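Local coordinates for alpha-L-arabinofuranosidase B (Aspergillus kawachii, PDB 6SXT), which hydrolyses terminal non-reducing alpha-L-arabinofuranosyl residues from arabinoxylan, arabinan and arabinogalactan, and binds arabinose side chains through a separate C-terminal domain, at residues A[131-136]-A[169-174]; A[242-245]-A[250-253]; A[338-343]-A[445-450]. One frame throughout, in Å; residues are numbered along the deposited sequence.

Interaction 1: A[131-136]-A[169-174]. With EDO (1,2-ethanediol), chain N.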
loop_
_atom_site.group_PDB
_atom_site.type_symbol
_atom_site.label_atom_id
_atom_site.label_comp_id
_atom_site.label_asym_id
_atom_site.label_seq_id
_atom_site.Cartn_x
_atom_site.Cartn_y
_atom_site.Cartn_z
ATOM N N ARG A 131 -12.658 -3.539 -3.248
ATOM C CA ARG A 131 -13.931 -3.994 -2.641
ATOM C C ARG A 131 -14.573 -5.071 -3.458
ATOM O O ARG A 131 -14.322 -5.142 -4.693
ATOM C CB ARG A 131 -14.871 -2.785 -2.514
ATOM C CG ARG A 131 -16.071 -2.969 -1.631
ATOM C CD ARG A 131 -16.707 -1.617 -1.248
ATOM N NE ARG A 131 -17.562 -1.807 -0.120
ATOM C CZ ARG A 131 -17.621 -1.034 0.930
ATOM N NH1 ARG A 131 -16.947 0.109 0.960
ATOM N NH2 ARG A 131 -18.354 -1.380 1.960
ATOM N N ASN A 132 -15.436 -5.832 -2.798
ATOM C CA ASN A 132 -16.383 -6.742 -3.497
ATOM C C ASN A 132 -17.681 -6.663 -2.699
ATOM O O ASN A 132 -17.692 -7.144 -1.582
ATOM C CB ASN A 132 -15.890 -8.160 -3.639
ATOM C CG ASN A 132 -16.816 -8.996 -4.515
ATOM O OD1 ASN A 132 -18.033 -8.846 -4.434
ATOM N ND2 ASN A 132 -16.262 -9.820 -5.372
ATOM N N ASN A 133 -18.695 -5.987 -3.254
ATOM C CA ASN A 133 -20.015 -5.865 -2.600
ATOM C C ASN A 133 -20.976 -6.982 -3.015
ATOM O O ASN A 133 -22.131 -6.939 -2.540
ATOM C CB ASN A 133 -20.599 -4.490 -2.872
ATOM C CG ASN A 133 -19.922 -3.408 -2.066
ATOM O OD1 ASN A 133 -19.430 -3.658 -0.964
ATOM N ND2 ASN A 133 -19.897 -2.183 -2.586
ATOM N N GLU A 134 -20.556 -7.906 -3.850
ATOM C CA GLU A 134 -21.399 -9.050 -4.290
ATOM C C GLU A 134 -20.769 -10.385 -3.889
ATOM O O GLU A 134 -20.611 -11.273 -4.725
ATOM C CB GLU A 134 -21.603 -8.924 -5.797
ATOM C CG GLU A 134 -22.319 -7.629 -6.161
ATOM C CD GLU A 134 -22.520 -7.368 -7.652
ATOM O OE1 GLU A 134 -22.051 -8.180 -8.478
ATOM O OE2 GLU A 134 -23.148 -6.343 -7.984
ATOM N N ALA A 135 -20.229 -10.445 -2.686
ATOM C CA ALA A 135 -19.442 -11.585 -2.216
ATOM C C ALA A 135 -20.357 -12.718 -1.821
ATOM O O ALA A 135 -21.503 -12.452 -1.385
ATOM C CB ALA A 135 -18.573 -11.175 -1.041
ATOM N N THR A 136 -19.907 -13.921 -2.030
ATOM C CA THR A 136 -20.709 -15.093 -1.627
ATOM C C THR A 136 -19.895 -15.979 -0.711
ATOM O O THR A 136 -18.656 -16.063 -0.791
ATOM C CB THR A 136 -21.316 -15.723 -2.878
ATOM O OG1 THR A 136 -20.208 -16.150 -3.623
ATOM C CG2 THR A 136 -22.101 -14.755 -3.732
ATOM N N THR A 169 -22.637 -3.923 2.176
ATOM C CA THR A 169 -22.787 -4.079 0.723
ATOM C C THR A 169 -23.126 -2.767 0.037
ATOM O O THR A 169 -22.959 -2.702 -1.172
ATOM C CB THR A 169 -23.828 -5.137 0.374
ATOM O OG1 THR A 169 -25.051 -4.783 1.029
ATOM C CG2 THR A 169 -23.418 -6.510 0.820
ATOM N N SER A 170 -23.605 -1.763 0.763
ATOM C CA SER A 170 -23.964 -0.453 0.183
ATOM C C SER A 170 -22.790 0.518 0.082
ATOM O O SER A 170 -22.989 1.649 -0.398
ATOM C CB SER A 170 -25.081 0.153 0.992
ATOM O OG SER A 170 -24.666 0.370 2.326
ATOM N N SER A 171 -21.626 0.218 0.702
ATOM C CA SER A 171 -20.509 1.159 0.820
ATOM C C SER A 171 -20.893 2.341 1.710
ATOM O O SER A 171 -20.263 3.402 1.614
ATOM C CB SER A 171 -19.982 1.607 -0.506
ATOM O OG SER A 171 -19.787 0.501 -1.394
ATOM N N THR A 172 -21.888 2.162 2.584
ATOM C CA THR A 172 -22.286 3.228 3.529
ATOM C C THR A 172 -22.346 2.693 4.953
ATOM O O THR A 172 -22.351 1.467 5.170
ATOM C CB THR A 172 -23.673 3.831 3.158
ATOM O OG1 THR A 172 -24.689 2.879 3.458
ATOM C CG2 THR A 172 -23.724 4.248 1.702
ATOM N N ASP A 173 -22.328 3.624 5.911
ATOM C CA ASP A 173 -22.422 3.298 7.355
ATOM C C ASP A 173 -23.865 2.924 7.682
ATOM O O ASP A 173 -24.693 3.845 7.785
ATOM C CB ASP A 173 -21.913 4.471 8.173
ATOM C CG ASP A 173 -21.879 4.233 9.666
ATOM O OD1 ASP A 173 -22.521 3.264 10.138
ATOM O OD2 ASP A 173 -21.271 5.092 10.348
ATOM N N THR A 174 -24.139 1.656 7.861
ATOM C CA THR A 174 -25.452 1.110 8.254
ATOM C C THR A 174 -25.499 0.782 9.739
ATOM O O THR A 174 -26.476 0.140 10.158
ATOM C CB THR A 174 -25.806 -0.060 7.348
ATOM O OG1 THR A 174 -24.755 -1.033 7.480
ATOM C CG2 THR A 174 -25.941 0.390 5.915
HETATM C C1 EDO N . -27.497 -7.497 3.837
HETATM O O1 EDO N . -27.078 -6.347 3.158
HETATM C C2 EDO N . -26.623 -8.675 3.574
HETATM O O2 EDO N . -27.072 -9.846 4.276
#

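Interaction 2: A[242-245]-A[250-253]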
loop_
_atom_site.group_PDB
_atom_site.type_symbol
_atom_site.label_atom_id
_atom_site.label_comp_id
_atom_site.label_asym_id
_atom_site.label_seq_id
_atom_site.Cartn_x
_atom_site.Cartn_y
_atom_site.Cartn_z
ATOM N N ARG A 242 -5.226 -11.487 17.337
ATOM C CA ARG A 242 -3.922 -12.140 17.540
ATOM C C ARG A 242 -2.919 -11.519 16.565
ATOM O O ARG A 242 -3.331 -11.123 15.462
ATOM C CB ARG A 242 -4.062 -13.640 17.307
ATOM C CG ARG A 242 -5.098 -14.286 18.195
ATOM C CD ARG A 242 -5.184 -15.788 18.038
ATOM N NE ARG A 242 -4.044 -16.466 18.657
ATOM C CZ ARG A 242 -3.559 -17.641 18.280
ATOM N NH1 ARG A 242 -4.042 -18.306 17.252
ATOM N NH2 ARG A 242 -2.540 -18.135 18.959
ATOM N N GLY A 243 -1.671 -11.443 16.956
ATOM C CA GLY A 243 -0.646 -10.804 16.141
ATOM C C GLY A 243 0.645 -11.584 16.249
ATOM O O GLY A 243 0.958 -12.167 17.278
ATOM N N ALA A 244 1.427 -11.506 15.210
ATOM C CA ALA A 244 2.765 -12.147 15.135
ATOM C C ALA A 244 3.655 -11.331 14.234
ATOM O O ALA A 244 3.169 -10.577 13.373
ATOM C CB ALA A 244 2.699 -13.538 14.581
ATOM N N ASN A 245 4.977 -11.531 14.409
ATOM C CA ASN A 245 5.970 -11.220 13.363
ATOM C C ASN A 245 5.814 -12.257 12.276
ATOM O O ASN A 245 5.993 -13.427 12.513
ATOM C CB ASN A 245 7.362 -11.302 14.001
ATOM C CG ASN A 245 8.443 -10.854 13.036
ATOM O OD1 ASN A 245 8.207 -10.760 11.832
ATOM N ND2 ASN A 245 9.663 -10.690 13.563
ATOM N N SER A 250 5.574 -16.982 16.820
ATOM C CA SER A 250 4.172 -17.418 16.940
ATOM C C SER A 250 3.248 -16.204 17.098
ATOM O O SER A 250 3.721 -15.103 17.336
ATOM C CB SER A 250 4.038 -18.451 18.084
ATOM O OG SER A 250 4.687 -17.956 19.215
ATOM N N LEU A 251 1.955 -16.498 16.949
ATOM C CA LEU A 251 0.865 -15.558 17.292
ATOM C C LEU A 251 0.767 -15.433 18.808
ATOM O O LEU A 251 0.863 -16.459 19.518
ATOM C CB LEU A 251 -0.455 -16.068 16.752
ATOM C CG LEU A 251 -0.610 -15.965 15.237
ATOM C CD1 LEU A 251 -1.712 -16.894 14.725
ATOM C CD2 LEU A 251 -0.874 -14.560 14.774
ATOM N N SER A 252 0.534 -14.222 19.262
ATOM C CA SER A 252 0.127 -13.935 20.656
ATOM C C SER A 252 -1.289 -13.387 20.606
ATOM O O SER A 252 -1.692 -12.755 19.591
ATOM C CB SER A 252 1.027 -12.989 21.301
ATOM O OG SER A 252 2.315 -13.570 21.442
ATOM N N THR A 253 -2.067 -13.630 21.654
ATOM C CA THR A 253 -3.453 -13.175 21.704
ATOM C C THR A 253 -3.512 -11.860 22.472
ATOM O O THR A 253 -3.077 -11.818 23.638
ATOM C CB THR A 253 -4.358 -14.261 22.278
ATOM O OG1 THR A 253 -4.269 -15.397 21.425
ATOM C CG2 THR A 253 -5.775 -13.757 22.401
HETATM O O HOH W 1 3.734 -13.048 19.194
HETATM O O HOH W 2 5.906 -13.650 16.210
#

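Interaction 3: A[338-343]-A[445-450]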
loop_
_atom_site.group_PDB
_atom_site.type_symbol
_atom_site.label_atom_id
_atom_site.label_comp_id
_atom_site.label_asym_id
_atom_site.label_seq_id
_atom_site.Cartn_x
_atom_site.Cartn_y
_atom_site.Cartn_z
ATOM N N VAL A 338 16.322 17.410 -18.067
ATOM C CA VAL A 338 15.118 17.009 -18.831
ATOM C C VAL A 338 15.524 16.263 -20.093
ATOM O O VAL A 338 16.532 16.647 -20.758
ATOM C CB VAL A 338 14.265 18.235 -19.126
ATOM C CG1 VAL A 338 13.147 17.939 -20.076
ATOM C CG2 VAL A 338 13.702 18.837 -17.864
ATOM N N THR A 339 14.789 15.204 -20.450
ATOM C CA THR A 339 15.134 14.381 -21.633
ATOM C C THR A 339 14.041 14.486 -22.679
ATOM O O THR A 339 14.255 13.948 -23.777
ATOM C CB THR A 339 15.426 12.912 -21.268
ATOM O OG1 THR A 339 14.183 12.318 -20.852
ATOM C CG2 THR A 339 16.510 12.781 -20.241
ATOM N N THR A 340 12.963 15.162 -22.414
ATOM C CA THR A 340 11.834 15.316 -23.327
ATOM C C THR A 340 12.317 16.133 -24.520
ATOM O O THR A 340 12.789 17.262 -24.333
ATOM C CB THR A 340 10.667 16.007 -22.664
ATOM O OG1 THR A 340 10.257 15.244 -21.506
ATOM C CG2 THR A 340 9.512 16.186 -23.618
ATOM N N PRO A 341 12.181 15.620 -25.747
ATOM C CA PRO A 341 12.589 16.400 -26.927
ATOM C C PRO A 341 11.900 17.768 -26.922
ATOM O O PRO A 341 10.675 17.915 -26.695
ATOM C CB PRO A 341 12.145 15.512 -28.118
ATOM C CG PRO A 341 12.216 14.110 -27.528
ATOM C CD PRO A 341 11.677 14.281 -26.111
ATOM N N GLY A 342 12.717 18.802 -27.189
ATOM C CA GLY A 342 12.248 20.204 -27.166
ATOM C C GLY A 342 12.555 20.898 -25.855
ATOM O O GLY A 342 12.297 22.094 -25.780
ATOM N N TYR A 343 12.984 20.153 -24.827
ATOM C CA TYR A 343 13.196 20.666 -23.455
ATOM C C TYR A 343 14.525 20.165 -22.915
ATOM O O TYR A 343 14.809 20.298 -21.687
ATOM C CB TYR A 343 11.999 20.291 -22.576
ATOM C CG TYR A 343 10.664 20.721 -23.099
ATOM C CD1 TYR A 343 9.948 19.922 -23.980
ATOM C CD2 TYR A 343 10.124 21.944 -22.762
ATOM C CE1 TYR A 343 8.719 20.327 -24.475
ATOM C CE2 TYR A 343 8.889 22.362 -23.231
ATOM C CZ TYR A 343 8.207 21.562 -24.129
ATOM O OH TYR A 343 6.986 21.944 -24.587
ATOM N N PHE A 445 8.249 12.039 -10.252
ATOM C CA PHE A 445 8.716 13.380 -10.735
ATOM C C PHE A 445 8.289 13.520 -12.195
ATOM O O PHE A 445 8.653 12.650 -13.015
ATOM C CB PHE A 445 10.226 13.565 -10.703
ATOM C CG PHE A 445 10.866 14.027 -9.414
ATOM C CD1 PHE A 445 10.506 13.563 -8.163
ATOM C CD2 PHE A 445 11.881 14.975 -9.482
ATOM C CE1 PHE A 445 11.173 13.967 -7.020
ATOM C CE2 PHE A 445 12.538 15.393 -8.347
ATOM C CZ PHE A 445 12.168 14.915 -7.121
ATOM N N ARG A 446 7.570 14.580 -12.541
ATOM C CA ARG A 446 7.079 14.774 -13.919
ATOM C C ARG A 446 7.018 16.278 -14.193
ATOM O O ARG A 446 6.346 16.983 -13.415
ATOM C CB ARG A 446 5.694 14.129 -14.109
ATOM C CG ARG A 446 5.195 14.121 -15.561
ATOM C CD ARG A 446 4.249 15.293 -15.907
ATOM N NE ARG A 446 4.080 15.236 -17.348
ATOM C CZ ARG A 446 3.185 14.465 -17.969
ATOM N NH1 ARG A 446 2.197 13.911 -17.298
ATOM N NH2 ARG A 446 3.265 14.334 -19.287
ATOM N N HIS A 447 7.677 16.722 -15.266
ATOM C CA HIS A 447 7.572 18.148 -15.681
ATOM C C HIS A 447 6.346 18.310 -16.597
ATOM O O HIS A 447 6.058 17.463 -17.478
ATOM C CB HIS A 447 8.878 18.724 -16.228
ATOM C CG HIS A 447 9.310 18.131 -17.506
ATOM N ND1 HIS A 447 8.834 18.642 -18.698
ATOM C CD2 HIS A 447 10.068 17.047 -17.810
ATOM C CE1 HIS A 447 9.341 17.935 -19.680
ATOM N NE2 HIS A 447 10.069 16.936 -19.171
ATOM N N TYR A 448 5.606 19.377 -16.349
ATOM C CA TYR A 448 4.383 19.724 -17.094
ATOM C C TYR A 448 4.295 21.263 -17.115
ATOM O O TYR A 448 4.180 21.887 -16.057
ATOM C CB TYR A 448 3.146 19.077 -16.467
ATOM C CG TYR A 448 1.886 19.277 -17.264
ATOM C CD1 TYR A 448 1.543 18.407 -18.277
ATOM C CD2 TYR A 448 1.057 20.344 -16.986
ATOM C CE1 TYR A 448 0.368 18.587 -18.997
ATOM C CE2 TYR A 448 -0.115 20.537 -17.699
ATOM C CZ TYR A 448 -0.446 19.655 -18.709
ATOM O OH TYR A 448 -1.598 19.838 -19.417
ATOM N N GLU A 449 4.358 21.799 -18.333
ATOM C CA GLU A 449 4.473 23.274 -18.577
ATOM C C GLU A 449 5.653 23.805 -17.746
ATOM O O GLU A 449 5.523 24.866 -17.117
ATOM C CB GLU A 449 3.132 23.944 -18.300
ATOM C CG GLU A 449 2.070 23.496 -19.298
ATOM C CD GLU A 449 0.731 24.205 -19.235
ATOM O OE1 GLU A 449 0.482 24.933 -18.292
ATOM O OE2 GLU A 449 -0.054 24.020 -20.153
ATOM N N ASN A 450 6.757 23.061 -17.706
ATOM C CA ASN A 450 7.998 23.461 -17.027
ATOM C C ASN A 450 7.850 23.609 -15.520
ATOM O O ASN A 450 8.703 24.253 -14.909
ATOM C CB ASN A 450 8.533 24.752 -17.681
ATOM C CG ASN A 450 8.787 24.554 -19.157
ATOM O OD1 ASN A 450 9.128 23.466 -19.603
ATOM N ND2 ASN A 450 8.735 25.638 -19.930
HETATM O O HOH W 3 12.223 14.727 -19.010
#

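Interaction 1: A[131-136]-A[169-174]
Asn133 and Arg131 reach together toward the hydroxyl of Ser171, where the end of strand 130-132 in the concanavalin-like catalytic domain meets the loop that follows strand 166-167. The Asn133 amide is used at both ends. Its ND2 donates to Ser171 OG at 2.9 Å, with the oxygen 20° out of the amide plane, while Asn133 OD1 accepts a hydrogen bond from Arg131 NE at 2.8 Å. The amide is therefore fixed in rotation, bridging the arginine to the serine. Arg131 is extended from CG to NE, its CG anti to the backbone N (chi1 -166°), and this carries the guanidinium alongside the loop. Ser171 OG sits over one face of that group, offset toward its rim; at 3.4 Å from Arg131 NE it is a face contact and not a hydrogen bond. NH2 donates to the backbone oxygens of Glu168 and Gly280, the latter a substrate-binding residue, consistent with a second-shell place for Arg131 beside the active site. The same loop carries Asp173, which lines the inhibitor pocket and bonds to Asn206. Nearer the surface, the Thr169 carbonyl lies against the amide carbon of Asn133, its O 3.2 Å from CG.

Interaction 2: A[242-245]-A[250-253]
Ser250 O is gripped by two waters that link it to Gly243 O, Ser252 OG and Asn245 N, both donating to it. The first lies 2.8 Å from Ser250 O and also meets Ser252 OG and, weakly, Gly243 O. The second, 2.9 Å from Ser250 O, accepts from Asn245 N. Together they bridge the strands toward the turn of this antiparallel beta hairpin, at the margin of a sheet in the catalytic domain. Further along, Gly243 and Ser252 form a hydrogen-bonded pair: Gly243 N donates to Ser252 O, and Ser252 N returns a nearly straight bond, 172° at the hydrogen, to Gly243 O. Arg242 and Thr253 follow as a non-hydrogen-bonded pair with their side chains on the same face. Arg242 is bent at chi3 (74°), which turns its NE to Thr253 OG1, a 3.0 Å bond with the oxygen 27° out of the guanidinium plane. Leu251 crosses the arginine at about a right angle and lays CB over one guanidinium face, 3.7 Å from Arg242 NH2. Leu251 CD2 packs against Ala244 CB at 3.7 Å. Helix 302-315 covers this side: Leu251 and Ala244 both touch Gln309, while Arg242 NH1 makes a salt bridge with Glu305 and NH2 bonds to Asn306. The polar work is thus divided between water near the turn, backbone bonds in the middle and a buried arginine beyond, whose positive charge is probably balanced by Glu305 and which ties the hairpin to the helix while its flat face rests on leucine carbon.

Interaction 3: A[338-343]-A[445-450]
His447 reaches from strand 444-448 toward Val338 and Thr340 in the loop after strand 333-338, inside the beta-trefoil arabinose-binding domain, where this histidine is a substrate-binding residue. From CB the ring is set between the backbone N and the carbonyl carbon (chi1 67°), and this sends it across to the loop. On one flank, His447 CD2 meets the valine methyls, with Val338 CG1 3.9 Å away and CG2 over the ring face. Toward the other edge, His447 CE1 comes within 3.4 Å of Thr340 OG1. At the tip, His447 NE2 donates to Thr340 OG1 at 2.9 Å, with the hydroxyl oxygen close to the ring plane. Val338 CG1 lies 3.4 Å from His447 NE2. A water in the ring plane, its O 3.1 Å from His447 NE2, also accepts from the backbone N of Thr339. The other ring nitrogen, ND1, bonds to a di(hydroxyethyl)ether molecule, probably from the crystallisation liquor, which Glu449 N and Asn450 N also bind.

Thr340 OG1 is bonded both to His447 and to OD1 of Asp472, another substrate-binding residue. Because it accepts from NE2 and bonds to a carboxylate as well, the threonine probably helps to orient the imidazole and leaves ND1 turned toward the bound ether. Arg446 makes a salt bridge to Asp472 OD2, tying that carboxylate back to the strand that carries the histidine. The loop itself folds through a type II beta turn from Thr340 to Tyr343, closed by Tyr343 N to Thr340 O. At the end of the turn, the Tyr343 ring and the Asn450 amide stand 66° apart, with Asn450 OD1 3.6 Å from Tyr343 CD2.

Overall arrangement
From the N terminus the three contacts follow one another in series, without nesting or crossing. Interaction 1 closes a loop of 32 residues between strand 130-132 and the segment leading to strand 180-185, beside the catalytic pocket. Interaction 2 then closes the hairpin of strands 238-245 and 250-257 at the margin of the catalytic domain's large antiparallel sheet; its centre is about 29 Å from that of interaction 1. Interaction 3 lies in the arabinose-binding domain, where it brings together parts of the trefoil with 101 residues between its segments. Its centre is about 43 Å from that of interaction 1 and about 49 Å from that of interaction 2, on the opposite side of the chain's centre from the hairpin.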